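Local structure of putative Nitroreductase (Anabaena variabilis ATCC 29413, 3EO7) at residues Asn475-Val489 with Glu499-Arg511. The protein binds flavin mononucleotide and is probably an oxidoreductase of the nitroreductase family. Numbering follows the deposited sequence.
Sequences NLGVSGIGGFFDDQV and EAVIYITTLGRPR. With FMN (flavin mononucleotide), chain B; PGR (R-1,2-propanediol), chain R.
S479 O accepts two bonds from T506, one from the backbone N at 2.9 Å and one from OG1 at 2.8 Å. The hydroxyl lies in the carbonyl plane on a lone pair, whereas the amide is tilted from it. With chi1 63°, OG1 sits between the backbone N and the carbonyl carbon of T506, facing S479; Y340 OH is its further partner. The methyl branch of T506, CG2, reaches I481 CG1. The hydrogen-bonded antiparallel pairs G477-G508, S479-T506 and I481-I504 join strand 477-481 to strand 500-508 of the mixed sheet, which pairs on its other flank with strand 433-439. At the non-hydrogen-bonded pair V478-L507, V478 CG2 packs on L507 CD2 and T505 CG2, and the valine also touches helix 452-473. These antiparallel neighbours, connected through helix 486-493, belong to the flavin-binding nitroreductase fold: G482 N donates to FMN N5 (3.1 Å), and S479 OG, bonded to G480 O, lies 3.3 Å from FMN N1. Y503 swings its ring past G480 CA to the FMN methyl C7M, and H191 holds its OH. Beyond the end of strand 477-481, the F484 ring takes V501 CG1 over one face, 4.0 Å from the centroid, while I504 CD1 meets F484 CB at 3.6 Å. V501 CG2 turns instead to V489 CG1. At the far end L476 CD2 lies over one face of the R509 guanidinium, toward its rim; E349 salt-bridges the group, and a water in its plane links NH2 to N475 O.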
loop_
_atom_site.group_PDB
_atom_site.type_symbol
_atom_site.label_atom_id
_atom_site.label_comp_id
_atom_site.label_asym_id
_atom_site.label_seq_id
_atom_site.Cartn_x
_atom_site.Cartn_y
_atom_site.Cartn_z
ATOM N N ASN A 475 16.298 -8.833 10.228
ATOM C CA ASN A 475 16.459 -8.507 11.658
ATOM C C ASN A 475 16.764 -7.042 11.891
ATOM O O ASN A 475 17.482 -6.669 12.832
ATOM C CB ASN A 475 17.561 -9.369 12.268
ATOM C CG ASN A 475 17.273 -10.848 12.135
ATOM O OD1 ASN A 475 18.100 -11.612 11.642
ATOM N ND2 ASN A 475 16.084 -11.247 12.528
ATOM N N LEU A 476 16.182 -6.216 11.042
ATOM C CA LEU A 476 16.327 -4.775 11.116
ATOM C C LEU A 476 15.032 -4.151 11.628
ATOM O O LEU A 476 14.010 -4.842 11.814
ATOM C CB LEU A 476 16.662 -4.214 9.736
ATOM C CG LEU A 476 17.916 -4.762 9.049
ATOM C CD1 LEU A 476 18.010 -4.108 7.643
ATOM C CD2 LEU A 476 19.165 -4.559 9.888
ATOM N N GLY A 477 15.104 -2.859 11.915
ATOM C CA GLY A 477 13.957 -2.050 12.345
ATOM C C GLY A 477 13.436 -1.233 11.177
ATOM O O GLY A 477 14.194 -0.858 10.280
ATOM N N VAL A 478 12.124 -0.997 11.173
ATOM C CA VAL A 478 11.487 -0.266 10.101
ATOM C C VAL A 478 10.183 0.355 10.559
ATOM O O VAL A 478 9.482 -0.197 11.394
ATOM C CB VAL A 478 11.209 -1.208 8.878
ATOM C CG1 VAL A 478 10.310 -2.413 9.286
ATOM C CG2 VAL A 478 10.594 -0.423 7.662
ATOM N N SER A 479 9.876 1.529 10.018
ATOM C CA SER A 479 8.586 2.127 10.229
ATOM C C SER A 479 8.277 3.172 9.179
ATOM O O SER A 479 9.098 4.037 8.898
ATOM C CB SER A 479 8.477 2.783 11.614
ATOM O OG SER A 479 7.154 3.306 11.824
ATOM N N GLY A 480 7.062 3.130 8.651
ATOM C CA GLY A 480 6.580 4.191 7.817
ATOM C C GLY A 480 6.357 5.415 8.693
ATOM O O GLY A 480 6.240 5.313 9.935
ATOM N N ILE A 481 6.305 6.567 8.035
ATOM C CA ILE A 481 6.016 7.869 8.628
ATOM C C ILE A 481 5.040 8.562 7.671
ATOM O O ILE A 481 5.411 8.906 6.549
ATOM C CB ILE A 481 7.291 8.744 8.732
ATOM C CG1 ILE A 481 8.376 8.059 9.574
ATOM C CG2 ILE A 481 6.940 10.143 9.257
ATOM C CD1 ILE A 481 8.131 7.981 11.014
ATOM N N GLY A 482 3.801 8.764 8.104
ATOM C CA GLY A 482 2.786 9.339 7.217
ATOM C C GLY A 482 2.722 10.846 7.183
ATOM O O GLY A 482 2.339 11.437 6.170
ATOM N N GLY A 483 3.088 11.454 8.296
ATOM C CA GLY A 483 3.045 12.898 8.487
ATOM C C GLY A 483 4.437 13.495 8.558
ATOM O O GLY A 483 5.313 13.014 9.273
ATOM N N PHE A 484 4.641 14.573 7.818
ATOM C CA PHE A 484 5.949 15.212 7.724
ATOM C C PHE A 484 5.787 16.649 7.245
ATOM O O PHE A 484 4.696 17.043 6.799
ATOM C CB PHE A 484 6.841 14.382 6.756
ATOM C CG PHE A 484 6.140 14.009 5.477
ATOM C CD1 PHE A 484 6.080 14.899 4.421
ATOM C CD2 PHE A 484 5.475 12.775 5.368
ATOM C CE1 PHE A 484 5.378 14.566 3.247
ATOM C CE2 PHE A 484 4.782 12.446 4.196
ATOM C CZ PHE A 484 4.735 13.347 3.148
ATOM N N PHE A 485 6.850 17.444 7.371
ATOM C CA PHE A 485 6.804 18.821 6.899
ATOM C C PHE A 485 7.081 18.821 5.402
ATOM O O PHE A 485 8.221 19.001 4.968
ATOM C CB PHE A 485 7.759 19.690 7.693
ATOM C CG PHE A 485 7.316 19.919 9.117
ATOM C CD1 PHE A 485 6.058 20.430 9.395
ATOM C CD2 PHE A 485 8.187 19.678 10.177
ATOM C CE1 PHE A 485 5.656 20.653 10.708
ATOM C CE2 PHE A 485 7.790 19.903 11.496
ATOM C CZ PHE A 485 6.531 20.370 11.755
ATOM N N ASP A 486 5.992 18.690 4.630
ATOM C CA ASP A 486 6.064 18.484 3.188
ATOM C C ASP A 486 7.058 19.377 2.440
ATOM O O ASP A 486 7.947 18.871 1.767
ATOM C CB ASP A 486 4.677 18.692 2.564
ATOM C CG ASP A 486 3.633 17.672 3.070
ATOM O OD1 ASP A 486 3.357 17.698 4.300
ATOM O OD2 ASP A 486 3.112 16.886 2.230
ATOM N N ASP A 487 6.869 20.680 2.533
ATOM C CA ASP A 487 7.673 21.607 1.730
ATOM C C ASP A 487 9.102 21.673 2.192
ATOM O O ASP A 487 10.011 21.850 1.366
ATOM C CB ASP A 487 7.053 23.012 1.714
ATOM C CG ASP A 487 5.723 23.077 0.945
ATOM O OD1 ASP A 487 5.496 22.242 0.054
ATOM O OD2 ASP A 487 4.923 23.958 1.273
ATOM N N GLN A 488 9.329 21.457 3.485
ATOM C CA GLN A 488 10.667 21.570 4.051
ATOM C C GLN A 488 11.588 20.424 3.679
ATOM O O GLN A 488 12.813 20.557 3.727
ATOM C CB GLN A 488 10.561 21.746 5.577
ATOM C CG GLN A 488 10.055 23.139 6.027
ATOM C CD GLN A 488 8.601 23.433 5.679
ATOM O OE1 GLN A 488 7.745 22.543 5.719
ATOM N NE2 GLN A 488 8.311 24.685 5.306
ATOM N N VAL A 489 11.024 19.279 3.312
ATOM C CA VAL A 489 11.841 18.147 2.943
ATOM C C VAL A 489 12.757 18.476 1.759
ATOM O O VAL A 489 13.968 18.220 1.805
ATOM C CB VAL A 489 11.003 16.889 2.602
ATOM C CG1 VAL A 489 11.930 15.722 2.146
ATOM C CG2 VAL A 489 10.137 16.465 3.774
ATOM N N GLU A 499 9.181 17.525 -7.247
ATOM C CA GLU A 499 8.850 16.271 -6.595
ATOM C C GLU A 499 8.179 16.507 -5.252
ATOM O O GLU A 499 8.805 17.017 -4.328
ATOM C CB GLU A 499 10.086 15.418 -6.405
ATOM C CG GLU A 499 10.816 15.036 -7.671
ATOM C CD GLU A 499 10.096 14.038 -8.541
ATOM O OE1 GLU A 499 9.319 13.173 -8.017
ATOM O OE2 GLU A 499 10.339 14.073 -9.768
ATOM N N ALA A 500 6.902 16.135 -5.162
ATOM C CA ALA A 500 6.166 16.199 -3.903
ATOM C C ALA A 500 6.438 14.901 -3.148
ATOM O O ALA A 500 6.284 13.826 -3.698
ATOM C CB ALA A 500 4.685 16.329 -4.147
ATOM N N VAL A 501 6.838 14.998 -1.889
ATOM C CA VAL A 501 7.039 13.820 -1.057
ATOM C C VAL A 501 5.669 13.218 -0.730
ATOM O O VAL A 501 4.761 13.939 -0.266
ATOM C CB VAL A 501 7.801 14.147 0.246
ATOM C CG1 VAL A 501 7.819 12.945 1.171
ATOM C CG2 VAL A 501 9.235 14.642 -0.064
ATOM N N ILE A 502 5.535 11.923 -1.018
ATOM C CA ILE A 502 4.313 11.135 -0.799
ATOM C C ILE A 502 4.403 10.272 0.460
ATOM O O ILE A 502 3.435 10.109 1.175
ATOM C CB ILE A 502 4.091 10.177 -2.034
ATOM C CG1 ILE A 502 3.972 10.992 -3.322
ATOM C CG2 ILE A 502 2.888 9.270 -1.853
ATOM C CD1 ILE A 502 2.917 12.038 -3.217
ATOM N N TYR A 503 5.573 9.691 0.723
ATOM C CA TYR A 503 5.699 8.770 1.841
ATOM C C TYR A 503 7.142 8.688 2.278
ATOM O O TYR A 503 8.041 8.962 1.485
ATOM C CB TYR A 503 5.169 7.395 1.404
ATOM C CG TYR A 503 4.961 6.335 2.462
ATOM C CD1 TYR A 503 4.491 6.657 3.736
ATOM C CD2 TYR A 503 5.170 4.995 2.158
ATOM C CE1 TYR A 503 4.293 5.694 4.700
ATOM C CE2 TYR A 503 4.950 3.994 3.108
ATOM C CZ TYR A 503 4.489 4.347 4.367
ATOM O OH TYR A 503 4.254 3.434 5.316
ATOM N N ILE A 504 7.323 8.311 3.544
ATOM C CA ILE A 504 8.617 8.137 4.178
ATOM C C ILE A 504 8.655 6.766 4.848
ATOM O O ILE A 504 7.695 6.347 5.490
ATOM C CB ILE A 504 8.855 9.219 5.258
ATOM C CG1 ILE A 504 8.852 10.590 4.598
ATOM C CG2 ILE A 504 10.097 8.926 6.109
ATOM C CD1 ILE A 504 8.968 11.768 5.605
ATOM N N THR A 505 9.772 6.079 4.675
ATOM C CA THR A 505 10.019 4.801 5.346
ATOM C C THR A 505 11.396 4.876 6.029
ATOM O O THR A 505 12.405 5.063 5.361
ATOM C CB THR A 505 9.967 3.599 4.405
ATOM O OG1 THR A 505 8.698 3.510 3.760
ATOM C CG2 THR A 505 10.290 2.262 5.182
ATOM N N THR A 506 11.394 4.752 7.355
ATOM C CA THR A 506 12.598 4.776 8.172
ATOM C C THR A 506 13.105 3.357 8.336
ATOM O O THR A 506 12.325 2.415 8.374
ATOM C CB THR A 506 12.376 5.419 9.574
ATOM O OG1 THR A 506 11.424 4.643 10.332
ATOM C CG2 THR A 506 11.896 6.909 9.442
ATOM N N LEU A 507 14.425 3.241 8.411
ATOM C CA LEU A 507 15.109 1.995 8.570
ATOM C C LEU A 507 16.215 2.162 9.617
ATOM O O LEU A 507 16.956 3.145 9.606
ATOM C CB LEU A 507 15.744 1.580 7.244
ATOM C CG LEU A 507 14.804 1.354 6.068
ATOM C CD1 LEU A 507 15.548 1.365 4.732
ATOM C CD2 LEU A 507 14.047 0.018 6.332
ATOM N N GLY A 508 16.355 1.171 10.470
ATOM C CA GLY A 508 17.372 1.231 11.524
ATOM C C GLY A 508 17.568 -0.101 12.186
ATOM O O GLY A 508 17.237 -1.136 11.614
ATOM N N ARG A 509 18.174 -0.079 13.376
ATOM C CA ARG A 509 18.314 -1.288 14.188
ATOM C C ARG A 509 17.408 -1.059 15.403
ATOM O O ARG A 509 17.404 0.013 16.009
ATOM C CB ARG A 509 19.761 -1.609 14.593
ATOM C CG ARG A 509 20.771 -1.644 13.429
ATOM C CD ARG A 509 22.011 -2.484 13.706
ATOM N NE ARG A 509 21.773 -3.853 13.265
ATOM C CZ ARG A 509 22.011 -4.304 12.027
ATOM N NH1 ARG A 509 22.558 -3.544 11.092
ATOM N NH2 ARG A 509 21.731 -5.561 11.735
ATOM N N PRO A 510 16.611 -2.066 15.754
ATOM C CA PRO A 510 15.671 -1.879 16.845
ATOM C C PRO A 510 16.325 -1.621 18.185
ATOM O O PRO A 510 17.399 -2.137 18.472
ATOM C CB PRO A 510 14.910 -3.205 16.880
ATOM C CG PRO A 510 15.173 -3.849 15.585
ATOM C CD PRO A 510 16.541 -3.426 15.203
ATOM N N ARG A 511 15.667 -0.812 18.987
ATOM C CA ARG A 511 16.173 -0.473 20.306
ATOM C C ARG A 511 15.972 -1.692 21.178
ATOM O O ARG A 511 15.037 -2.468 20.963
ATOM C CB ARG A 511 15.434 0.752 20.858
ATOM C CG ARG A 511 16.180 1.484 21.934
ATOM C CD ARG A 511 15.509 2.817 22.315
ATOM N NE ARG A 511 15.726 3.920 21.366
ATOM C CZ ARG A 511 15.228 5.152 21.538
ATOM N NH1 ARG A 511 14.521 5.448 22.626
ATOM N NH2 ARG A 511 15.451 6.110 20.641
ATOM O OXT ARG A 511 16.772 -1.951 22.079
HETATM N N1 FMN B . 4.452 4.748 13.108
HETATM C C2 FMN B . 5.027 5.811 13.784
HETATM O O2 FMN B . 5.564 5.648 14.875
HETATM N N3 FMN B . 5.011 7.096 13.311
HETATM C C4 FMN B . 4.385 7.428 12.147
HETATM O O4 FMN B . 4.564 8.568 11.679
HETATM C C4A FMN B . 3.796 6.389 11.429
HETATM N N5 FMN B . 3.100 6.665 10.268
HETATM C C5A FMN B . 2.584 5.603 9.498
HETATM C C6 FMN B . 1.980 5.826 8.266
HETATM C C7 FMN B . 1.447 4.780 7.513
HETATM C C7M FMN B . 0.897 5.045 6.104
HETATM C C8 FMN B . 1.520 3.478 7.991
HETATM C C8M FMN B . 1.138 2.284 7.141
HETATM C C9 FMN B . 2.132 3.222 9.232
HETATM C C9A FMN B . 2.664 4.285 9.982
HETATM N N10 FMN B . 3.262 4.041 11.213
HETATM C C10 FMN B . 3.832 5.066 11.918
HETATM C "C1'" FMN B . 3.156 2.691 11.892
HETATM C "C2'" FMN B . 1.796 2.431 12.508
HETATM O "O2'" FMN B . 1.699 3.118 13.775
HETATM C "C3'" FMN B . 1.599 0.926 12.670
HETATM O "O3'" FMN B . 1.507 0.304 11.384
HETATM C "C4'" FMN B . 0.396 0.542 13.553
HETATM O "O4'" FMN B . 0.570 1.042 14.909
HETATM C "C5'" FMN B . 0.217 -0.963 13.568
HETATM O "O5'" FMN B . 1.357 -1.627 14.044
HETATM P P FMN B . 2.129 -2.702 13.179
HETATM O O1P FMN B . 2.692 -1.993 11.951
HETATM O O2P FMN B . 3.229 -3.217 14.100
HETATM O O3P FMN B . 1.193 -3.806 12.782
HETATM C C1 PGR R . 7.637 21.192 -2.353
HETATM C C2 PGR R . 8.737 22.227 -2.626
HETATM C C3 PGR R . 8.140 23.614 -2.835
HETATM O O1 PGR R . 7.524 20.288 -3.471
HETATM O O2 PGR R . 9.682 22.337 -1.544
HETATM O O HOH W 1 20.055 -7.205 13.466
HETATM O O HOH W 2 4.480 16.567 -0.107
HETATM O O HOH W 3 7.650 17.626 -0.757
#